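PDB 6BVD: light Chain from Clostridium botulinum, which probably cleaves a neuronal SNARE protein, acting as the zinc-dependent protease domain of the mosaic botulinum neurotoxin type HA. Local coordinates for residues N19-I24 / K37-M42; F97-S102 / Y358-K363; P118-S123 / R135-N140. All coordinates share one frame; numbering follows the deposited sequence.

Contact 1: residues N19-I24 / K37-M42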
loop_
_atom_site.group_PDB
_atom_site.type_symbol
_atom_site.label_atom_id
_atom_site.label_comp_id
_atom_site.label_asym_id
_atom_site.label_seq_id
_atom_site.Cartn_x
_atom_site.Cartn_y
_atom_site.Cartn_z
ATOM N N ASN A 19 -8.669 18.603 -12.961
ATOM C CA ASN A 19 -8.940 18.197 -11.591
ATOM C C ASN A 19 -7.619 17.824 -10.905
ATOM O O ASN A 19 -7.123 18.593 -10.085
ATOM C CB ASN A 19 -9.947 17.033 -11.536
ATOM C CG ASN A 19 -10.158 16.517 -10.126
ATOM O OD1 ASN A 19 -10.049 17.265 -9.155
ATOM N ND2 ASN A 19 -10.455 15.224 -10.004
ATOM N N THR A 20 -7.040 16.680 -11.271
ATOM C CA THR A 20 -5.751 16.299 -10.667
ATOM C C THR A 20 -4.548 16.596 -11.541
ATOM O O THR A 20 -3.396 16.507 -11.073
ATOM C CB THR A 20 -5.729 14.794 -10.276
ATOM O OG1 THR A 20 -6.105 13.967 -11.390
ATOM C CG2 THR A 20 -6.706 14.554 -9.160
ATOM N N ILE A 21 -4.799 16.933 -12.816
ATOM C CA ILE A 21 -3.713 17.242 -13.730
ATOM C C ILE A 21 -4.054 18.435 -14.597
ATOM O O ILE A 21 -4.942 18.320 -15.465
ATOM C CB ILE A 21 -3.396 16.089 -14.659
ATOM C CG1 ILE A 21 -3.063 14.812 -13.869
ATOM C CG2 ILE A 21 -2.225 16.436 -15.535
ATOM C CD1 ILE A 21 -2.771 13.680 -14.779
ATOM N N ILE A 22 -3.337 19.533 -14.362
ATOM C CA ILE A 22 -3.517 20.798 -15.106
ATOM C C ILE A 22 -2.157 21.427 -15.355
ATOM O O ILE A 22 -1.156 20.982 -14.813
ATOM C CB ILE A 22 -4.387 21.828 -14.359
ATOM C CG1 ILE A 22 -3.705 22.209 -13.049
ATOM C CG2 ILE A 22 -5.780 21.319 -14.076
ATOM C CD1 ILE A 22 -4.567 23.040 -12.179
ATOM N N TYR A 23 -2.103 22.429 -16.234
ATOM C CA TYR A 23 -0.879 23.226 -16.361
ATOM C C TYR A 23 -0.885 24.393 -15.400
ATOM O O TYR A 23 -1.894 25.104 -15.283
ATOM C CB TYR A 23 -0.694 23.717 -17.802
ATOM C CG TYR A 23 0.002 22.670 -18.651
ATOM C CD1 TYR A 23 1.364 22.758 -18.939
ATOM C CD2 TYR A 23 -0.698 21.576 -19.137
ATOM C CE1 TYR A 23 2.002 21.787 -19.698
ATOM C CE2 TYR A 23 -0.077 20.606 -19.894
ATOM C CZ TYR A 23 1.264 20.718 -20.179
ATOM O OH TYR A 23 1.856 19.741 -20.933
ATOM N N ILE A 24 0.210 24.626 -14.678
ATOM C CA ILE A 24 0.140 25.762 -13.786
ATOM C C ILE A 24 1.285 26.736 -14.038
ATOM O O ILE A 24 2.374 26.353 -14.446
ATOM C CB ILE A 24 0.134 25.353 -12.301
ATOM C CG1 ILE A 24 1.516 24.968 -11.829
ATOM C CG2 ILE A 24 -0.828 24.234 -12.056
ATOM C CD1 ILE A 24 1.499 24.422 -10.395
ATOM N N LYS A 37 3.294 21.288 -16.494
ATOM C CA LYS A 37 2.350 20.206 -16.191
ATOM C C LYS A 37 2.477 19.815 -14.704
ATOM O O LYS A 37 3.582 19.507 -14.222
ATOM C CB LYS A 37 2.604 19.009 -17.103
ATOM C CG LYS A 37 1.451 18.009 -17.122
ATOM C CD LYS A 37 1.706 16.864 -18.050
ATOM C CE LYS A 37 0.464 15.976 -18.177
ATOM N NZ LYS A 37 0.647 14.928 -19.199
ATOM N N ALA A 38 1.363 19.864 -13.982
ATOM C CA ALA A 38 1.363 19.644 -12.517
ATOM C C ALA A 38 0.321 18.621 -12.086
ATOM O O ALA A 38 -0.711 18.415 -12.791
ATOM C CB ALA A 38 1.140 20.991 -11.797
ATOM N N PHE A 39 0.592 17.971 -10.936
ATOM C CA PHE A 39 -0.145 16.775 -10.480
ATOM C C PHE A 39 -0.570 16.969 -9.020
ATOM O O PHE A 39 0.258 17.246 -8.161
ATOM C CB PHE A 39 0.737 15.519 -10.679
ATOM C CG PHE A 39 1.214 15.334 -12.102
ATOM C CD1 PHE A 39 0.598 14.429 -12.949
ATOM C CD2 PHE A 39 2.267 16.093 -12.600
ATOM C CE1 PHE A 39 1.033 14.250 -14.232
ATOM C CE2 PHE A 39 2.687 15.956 -13.887
ATOM C CZ PHE A 39 2.072 15.024 -14.724
ATOM N N GLN A 40 -1.873 16.935 -8.756
ATOM C CA GLN A 40 -2.383 17.269 -7.439
ATOM C C GLN A 40 -2.404 15.997 -6.612
ATOM O O GLN A 40 -3.351 15.215 -6.671
ATOM C CB GLN A 40 -3.800 17.883 -7.465
ATOM C CG GLN A 40 -4.088 18.629 -6.172
ATOM C CD GLN A 40 -5.437 19.294 -6.105
ATOM O OE1 GLN A 40 -5.744 19.966 -5.119
ATOM N NE2 GLN A 40 -6.253 19.132 -7.154
ATOM N N ILE A 41 -1.326 15.787 -5.873
ATOM C CA ILE A 41 -1.161 14.549 -5.092
ATOM C C ILE A 41 -2.181 14.439 -3.961
ATOM O O ILE A 41 -2.595 13.317 -3.558
ATOM C CB ILE A 41 0.355 14.477 -4.565
ATOM C CG1 ILE A 41 0.582 13.178 -3.781
ATOM C CG2 ILE A 41 0.697 15.706 -3.770
ATOM C CD1 ILE A 41 0.801 12.025 -4.673
ATOM N N MET A 42 -2.596 15.577 -3.408
ATOM C CA MET A 42 -3.682 15.614 -2.416
ATOM C C MET A 42 -4.250 16.988 -2.479
ATOM O O MET A 42 -3.589 17.886 -3.044
ATOM C CB MET A 42 -3.200 15.286 -0.966
ATOM C CG MET A 42 -1.995 16.146 -0.491
ATOM S SD MET A 42 -1.639 15.967 1.308
ATOM C CE MET A 42 -2.921 17.002 1.972
HETATM O O HOH W 1 0.204 16.868 -21.470
#

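Contact 2: residues F97-S102 / Y358-K363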
loop_
_atom_site.group_PDB
_atom_site.type_symbol
_atom_site.label_atom_id
_atom_site.label_comp_id
_atom_site.label_asym_id
_atom_site.label_seq_id
_atom_site.Cartn_x
_atom_site.Cartn_y
_atom_site.Cartn_z
ATOM N N PHE A 97 3.751 9.624 -0.043
ATOM C CA PHE A 97 2.562 10.197 0.550
ATOM C C PHE A 97 1.650 9.088 1.116
ATOM O O PHE A 97 1.076 9.280 2.191
ATOM C CB PHE A 97 1.800 11.080 -0.455
ATOM C CG PHE A 97 2.272 12.524 -0.464
ATOM C CD1 PHE A 97 1.631 13.481 0.297
ATOM C CD2 PHE A 97 3.380 12.899 -1.208
ATOM C CE1 PHE A 97 2.073 14.817 0.300
ATOM C CE2 PHE A 97 3.835 14.225 -1.245
ATOM C CZ PHE A 97 3.192 15.198 -0.478
ATOM N N LYS A 98 1.533 7.954 0.418
ATOM C CA LYS A 98 0.761 6.824 0.954
ATOM C C LYS A 98 1.404 6.271 2.231
ATOM O O LYS A 98 0.695 5.787 3.107
ATOM C CB LYS A 98 0.590 5.697 -0.079
ATOM C CG LYS A 98 -0.448 6.042 -1.170
ATOM C CD LYS A 98 -0.934 4.859 -2.005
ATOM C CE LYS A 98 -0.029 4.561 -3.204
ATOM N NZ LYS A 98 -0.549 3.555 -4.181
ATOM N N ARG A 99 2.731 6.296 2.305
ATOM C CA ARG A 99 3.410 5.832 3.536
ATOM C C ARG A 99 3.050 6.787 4.693
ATOM O O ARG A 99 2.619 6.366 5.761
ATOM C CB ARG A 99 4.928 5.750 3.290
ATOM C CG ARG A 99 5.806 5.499 4.569
ATOM C CD ARG A 99 6.936 4.550 4.245
ATOM N NE ARG A 99 7.837 4.321 5.387
ATOM C CZ ARG A 99 7.521 3.643 6.489
ATOM N NH1 ARG A 99 6.305 3.117 6.659
ATOM N NH2 ARG A 99 8.435 3.500 7.453
ATOM N N ILE A 100 3.167 8.094 4.447
ATOM C CA ILE A 100 2.841 9.081 5.457
ATOM C C ILE A 100 1.387 8.933 5.910
ATOM O O ILE A 100 1.060 9.027 7.110
ATOM C CB ILE A 100 3.093 10.520 4.939
ATOM C CG1 ILE A 100 4.593 10.742 4.655
ATOM C CG2 ILE A 100 2.611 11.481 5.964
ATOM C CD1 ILE A 100 4.927 12.045 3.880
ATOM N N ASN A 101 0.509 8.645 4.955
ATOM C CA ASN A 101 -0.909 8.520 5.269
ATOM C C ASN A 101 -1.253 7.148 5.869
ATOM O O ASN A 101 -2.418 6.872 6.077
ATOM C CB ASN A 101 -1.772 8.771 3.995
ATOM C CG ASN A 101 -3.069 9.511 4.295
ATOM O OD1 ASN A 101 -3.150 10.297 5.239
ATOM N ND2 ASN A 101 -4.107 9.269 3.469
ATOM N N SER A 102 -0.259 6.290 6.141
ATOM C CA SER A 102 -0.580 4.921 6.628
ATOM C C SER A 102 -0.664 4.833 8.143
ATOM O O SER A 102 -1.101 3.805 8.688
ATOM C CB SER A 102 0.432 3.864 6.121
ATOM O OG SER A 102 1.699 4.008 6.785
ATOM N N TYR A 358 9.465 7.950 15.943
ATOM C CA TYR A 358 9.005 7.034 16.984
ATOM C C TYR A 358 7.654 6.407 16.586
ATOM O O TYR A 358 7.440 5.174 16.662
ATOM C CB TYR A 358 8.870 7.793 18.307
ATOM C CG TYR A 358 8.099 7.036 19.356
ATOM C CD1 TYR A 358 8.700 6.014 20.085
ATOM C CD2 TYR A 358 6.768 7.331 19.609
ATOM C CE1 TYR A 358 7.989 5.302 21.045
ATOM C CE2 TYR A 358 6.053 6.626 20.550
ATOM C CZ TYR A 358 6.665 5.617 21.265
ATOM O OH TYR A 358 5.937 4.927 22.202
ATOM N N GLU A 359 6.744 7.259 16.141
ATOM C CA GLU A 359 5.416 6.786 15.702
ATOM C C GLU A 359 5.445 5.826 14.498
ATOM O O GLU A 359 4.634 4.882 14.421
ATOM C CB GLU A 359 4.506 7.971 15.375
ATOM C CG GLU A 359 4.070 8.809 16.580
ATOM C CD GLU A 359 3.215 8.038 17.582
ATOM O OE1 GLU A 359 2.618 6.999 17.220
ATOM O OE2 GLU A 359 3.127 8.475 18.744
ATOM N N PHE A 360 6.390 6.042 13.591
ATOM C CA PHE A 360 6.540 5.213 12.404
ATOM C C PHE A 360 7.523 4.033 12.565
ATOM O O PHE A 360 7.694 3.225 11.632
ATOM C CB PHE A 360 7.003 6.090 11.248
ATOM C CG PHE A 360 5.869 6.815 10.532
ATOM C CD1 PHE A 360 5.403 6.346 9.324
ATOM C CD2 PHE A 360 5.248 7.903 11.098
ATOM C CE1 PHE A 360 4.330 6.992 8.662
ATOM C CE2 PHE A 360 4.204 8.559 10.435
ATOM C CZ PHE A 360 3.731 8.072 9.232
ATOM N N LYS A 361 8.164 3.917 13.734
ATOM C CA LYS A 361 9.205 2.909 13.908
ATOM C C LYS A 361 10.237 2.977 12.810
ATOM O O LYS A 361 10.643 1.956 12.225
ATOM C CB LYS A 361 8.575 1.502 14.000
ATOM C CG LYS A 361 7.645 1.381 15.173
ATOM C CD LYS A 361 7.054 -0.032 15.230
ATOM C CE LYS A 361 6.458 -0.322 16.589
ATOM N NZ LYS A 361 5.180 0.415 16.773
ATOM N N ILE A 362 10.653 4.224 12.530
ATOM C CA ILE A 362 11.764 4.539 11.689
ATOM C C ILE A 362 12.945 4.992 12.573
ATOM O O ILE A 362 12.761 5.738 13.516
ATOM C CB ILE A 362 11.394 5.680 10.676
ATOM C CG1 ILE A 362 10.367 5.168 9.638
ATOM C CG2 ILE A 362 12.638 6.191 9.988
ATOM C CD1 ILE A 362 9.817 6.357 8.690
ATOM N N LYS A 363 14.134 4.482 12.314
ATOM C CA LYS A 363 15.315 4.946 13.055
ATOM C C LYS A 363 15.772 6.256 12.458
ATOM O O LYS A 363 15.798 6.394 11.240
ATOM C CB LYS A 363 16.458 3.924 13.009
ATOM C CG LYS A 363 17.563 4.218 14.063
ATOM C CD LYS A 363 18.744 3.234 13.950
ATOM C CE LYS A 363 19.745 3.360 15.117
ATOM N NZ LYS A 363 19.145 3.098 16.490
HETATM O O HOH W 2 6.709 2.169 9.432
#

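Contact 3: residues P118-S123 / R135-N140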
loop_
_atom_site.group_PDB
_atom_site.type_symbol
_atom_site.label_atom_id
_atom_site.label_comp_id
_atom_site.label_asym_id
_atom_site.label_seq_id
_atom_site.Cartn_x
_atom_site.Cartn_y
_atom_site.Cartn_z
ATOM N N PRO A 118 -3.357 29.797 3.558
ATOM C CA PRO A 118 -2.861 31.146 3.900
ATOM C C PRO A 118 -3.965 32.200 4.110
ATOM O O PRO A 118 -5.030 32.072 3.510
ATOM C CB PRO A 118 -2.017 31.523 2.688
ATOM C CG PRO A 118 -1.614 30.242 2.113
ATOM C CD PRO A 118 -2.760 29.298 2.311
ATOM N N TYR A 119 -3.738 33.186 4.974
ATOM C CA TYR A 119 -4.666 34.308 5.117
ATOM C C TYR A 119 -4.690 35.077 3.801
ATOM O O TYR A 119 -3.646 35.232 3.177
ATOM C CB TYR A 119 -4.261 35.242 6.263
ATOM C CG TYR A 119 -5.277 36.349 6.537
ATOM C CD1 TYR A 119 -6.370 36.114 7.349
ATOM C CD2 TYR A 119 -5.194 37.593 5.891
ATOM C CE1 TYR A 119 -7.316 37.101 7.592
ATOM C CE2 TYR A 119 -6.156 38.568 6.112
ATOM C CZ TYR A 119 -7.213 38.318 6.966
ATOM O OH TYR A 119 -8.159 39.292 7.218
ATOM N N LEU A 120 -5.878 35.543 3.400
ATOM C CA LEU A 120 -6.035 36.334 2.151
ATOM C C LEU A 120 -5.644 37.805 2.401
ATOM O O LEU A 120 -6.479 38.725 2.443
ATOM C CB LEU A 120 -7.476 36.205 1.596
ATOM C CG LEU A 120 -7.890 34.776 1.186
ATOM C CD1 LEU A 120 -9.371 34.705 0.657
ATOM C CD2 LEU A 120 -6.938 34.108 0.182
ATOM N N GLY A 121 -4.354 38.030 2.642
ATOM C CA GLY A 121 -3.888 39.386 2.857
ATOM C C GLY A 121 -2.539 39.330 3.530
ATOM O O GLY A 121 -2.125 38.248 3.990
ATOM N N ASN A 122 -1.854 40.466 3.558
ATOM C CA ASN A 122 -0.561 40.531 4.229
ATOM C C ASN A 122 -0.260 41.957 4.689
ATOM O O ASN A 122 -1.145 42.827 4.652
ATOM C CB ASN A 122 0.537 39.987 3.314
ATOM C CG ASN A 122 0.639 40.749 1.981
ATOM O OD1 ASN A 122 1.015 41.905 1.951
ATOM N ND2 ASN A 122 0.354 40.067 0.877
ATOM N N SER A 123 0.978 42.224 5.134
ATOM C CA SER A 123 1.264 43.534 5.689
ATOM C C SER A 123 0.971 44.693 4.743
ATOM O O SER A 123 0.569 45.747 5.198
ATOM C CB SER A 123 2.725 43.616 6.147
ATOM O OG SER A 123 2.863 42.769 7.271
ATOM N N ARG A 135 0.701 36.628 -5.980
ATOM C CA ARG A 135 1.381 35.349 -6.111
ATOM C C ARG A 135 1.598 34.617 -4.801
ATOM O O ARG A 135 1.994 33.435 -4.827
ATOM C CB ARG A 135 2.727 35.521 -6.791
ATOM C CG ARG A 135 3.720 36.284 -5.962
ATOM C CD ARG A 135 5.108 35.920 -6.379
ATOM N NE ARG A 135 5.495 36.641 -7.594
ATOM C CZ ARG A 135 6.363 37.647 -7.633
ATOM N NH1 ARG A 135 6.896 38.141 -6.519
ATOM N NH2 ARG A 135 6.626 38.227 -8.793
ATOM N N THR A 136 1.309 35.255 -3.676
ATOM C CA THR A 136 1.446 34.546 -2.383
ATOM C C THR A 136 0.247 33.665 -2.016
ATOM O O THR A 136 0.360 32.858 -1.092
ATOM C CB THR A 136 1.661 35.517 -1.197
ATOM O OG1 THR A 136 0.542 36.406 -1.038
ATOM C CG2 THR A 136 3.002 36.325 -1.343
ATOM N N VAL A 137 -0.897 33.836 -2.707
ATOM C CA VAL A 137 -2.113 33.098 -2.372
ATOM C C VAL A 137 -2.786 32.412 -3.593
ATOM O O VAL A 137 -3.502 31.451 -3.426
ATOM C CB VAL A 137 -3.159 34.017 -1.677
ATOM C CG1 VAL A 137 -2.674 34.406 -0.298
ATOM C CG2 VAL A 137 -3.489 35.287 -2.547
ATOM N N SER A 138 -2.518 32.859 -4.818
ATOM C CA SER A 138 -3.105 32.169 -5.957
ATOM C C SER A 138 -2.180 32.179 -7.169
ATOM O O SER A 138 -1.164 32.877 -7.188
ATOM C CB SER A 138 -4.475 32.799 -6.282
ATOM O OG SER A 138 -4.280 34.105 -6.754
ATOM N N PHE A 139 -2.487 31.343 -8.159
ATOM C CA PHE A 139 -1.714 31.286 -9.404
ATOM C C PHE A 139 -2.607 30.986 -10.602
ATOM O O PHE A 139 -3.694 30.403 -10.446
ATOM C CB PHE A 139 -0.596 30.233 -9.324
ATOM C CG PHE A 139 -1.041 28.911 -8.725
ATOM C CD1 PHE A 139 -1.662 27.945 -9.506
ATOM C CD2 PHE A 139 -0.820 28.640 -7.369
ATOM C CE1 PHE A 139 -2.085 26.717 -8.974
ATOM C CE2 PHE A 139 -1.240 27.412 -6.808
ATOM C CZ PHE A 139 -1.889 26.449 -7.619
ATOM N N ASN A 140 -2.146 31.371 -11.792
ATOM C CA ASN A 140 -2.839 30.962 -13.023
ATOM C C ASN A 140 -2.708 29.478 -13.349
ATOM O O ASN A 140 -1.627 28.893 -13.234
ATOM C CB ASN A 140 -2.338 31.769 -14.233
ATOM C CG ASN A 140 -2.914 33.166 -14.276
ATOM O OD1 ASN A 140 -3.617 33.566 -13.355
ATOM N ND2 ASN A 140 -2.652 33.901 -15.357
HETATM O O HOH W 3 -0.861 37.484 1.143
#

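Contact 1: residues N19-I24 / K37-M42
Tyr23 and Lys37 face each other as a non-hydrogen-bonded antiparallel pair, and their side chains make the contact's CH-pi interaction. Lys37 CB lies 4.0 Å from the centroid of the Tyr23 ring and 23° off its normal, so CB sits over the ring face and CG and CD go on past CZ and OH. With CG anti to the backbone N (chi1 -164°) and everything beyond extended, the lysine slants away from the ring and crosses Ile21, its CE 3.8 Å from Ile21 CG2. Ile21 in turn leans on Phe39, CG1 to CD1 3.8 Å. The reverse face, carrying Ile22 and Ala38, is plainer: Ile24 CD1 rests 3.7 Å from Ala38 CB.

Backbone bonds fix this pairing. Ala38 N donates to Ile22 O at 2.9 Å. The reciprocal bond, Ile22 N to Ala38 O, is longer at 3.3 Å. Gln40 N reaches Thr20 O at 2.8 Å. One residue earlier in the first segment, Asn19 O takes a weak bond from Gln40 NE2 (3.1 Å), while Gln40 OE1 accepts from Asn44 N. The lysine end is held from outside: NZ donates to the carbonyl oxygens of Tyr12 and Asp14 and to a water that is weakly linked to Tyr23 OH.

The segment axes run at 133°, a strongly twisted antiparallel hairpin within a mixed sheet. Strand 138-142 flanks 21-24 and strand 45-48 flanks 36-40. Val141 and Trp46 pack against the face of Ile22 and Ala38, whereas Phe39 meets the rings of Phe10 and Tyr12 and packs on Leu90, which belongs to helix 83-100.

Contact 2: residues F97-S102 / Y358-K363
Arg99 and Phe360 are brought together by their torsions: Arg99 places CG anti to the backbone N (chi1 170°) and then bends at chi2 (141°), while Phe360 sets its ring anti to its own carbonyl carbon (chi1 -84°). The bend carries the guanidinium toward segment 358-363, although the side chain leaves the backbone at an angle to that segment. Phe360 CD1 then sits over one face of the guanidinium, offset toward its rim and 4.3 Å from NH1. The Ile362 and Arg99 side chains run toward each other, and Ile362 CG1 lies 3.4 Å from Arg99 NH2.

The far edge of the Phe360 ring abuts the end of the other helix. CE1 is 3.4 Å from Arg99 O and CZ 3.5 Å from Ile100 O, both oxygens near the ring plane, an arrangement that probably lets the weakly positive C-H edge face the carbonyls. Arg99 O is also gripped by Ser102, whose OG donates at 2.7 Å in the carbonyl plane, onto a lone pair, while the Ser102 backbone N supplies a second bond.

A water joins the segments in the guanidinium plane: Arg99 NH2 donates to it at 2.9 Å, and it donates to Phe360 O at 2.6 Å. This buried cation has further partners, with NH2 in a salt bridge to Asp221 and NH1 bonded to Glu389 O.

The arrangement joins two helix C-termini: 83-100 gives way to non-helical backbone at Asn101, and 353-360 closes in a Schellman motif at Lys361. In this zinc protease, Arg99 and Ile100 also pack on helix 222-237, which carries the zinc ligands His228 and His232. Glu389, held through its backbone oxygen, is a calcium ligand, and the Arg99 side chain lies about 9 Å from the calcium ion.

Contact 3: residues P118-S123 / R135-N140
Pro118 and Val137 mark the nearest backbone approach, 6.6 Å between their CA atoms, too far for strand pairing. The first segment is irregular: Leu120 (phi -81°, psi 68°) is the centre of an inverse gamma turn, consistent with the weak 2.9 Å bond from Gly121 N to Tyr119 O. At Gly121 the backbone angles (phi 162°) would jam a CB against the preceding carbonyl oxygen, which calls for glycine. Thr136 and Val137 lie in the chain leading toward strand 138-142.

Val137 meets both Pro118 and Leu120. Its CG1, anti to the carbonyl carbon, touches Pro118 CB at 4.2 Å and comes 3.7 Å from Tyr119 O, while Leu120 CD2 approaches Val137 CB at 4.2 Å.

The polar side works through water. Asn122 and Thr136 cross at about a right angle, with ND2 and OG1 4.1 Å apart, and one water spans them: Asn122 ND2 donates to it at 2.9 Å, and it donates to Thr136 OG1 at 2.8 Å. A weak bond to Gly121 O is its third. Asn122 OD1 is held by Tyr124 N, and Thr136 OG1 also bonds Asn134 OD1.

This buried packing sets the loop after helix 104-115 against that chain; Tyr119 and Leu120 join helices 280-301 and 313-323 to the mixed sheet through strand 138-142 and, by Leu120 on Met152, outermost strand 148-152.

How the contacts relate
Contacts 1 and 3 share the mixed sheet, since strands 21-24 and 138-142 are neighbours in it, and Ile24 touches Phe139 and Asn140 at the join. Contact 1 is partly buried and relies on regular backbone bonding; contact 3 is buried but irregular, its two sides linked by apolar packing and one water. Contact 2, also buried, involves no strand: it joins helix ends around an arginine whose charge is met by outside partners. Ile41 and Met42 of contact 1 pack on Phe97 of contact 2, so helix 83-100 connects them. Contacts 2 and 3 lie on opposite sides of the chain's centre, with nearest atoms about 14 Å apart.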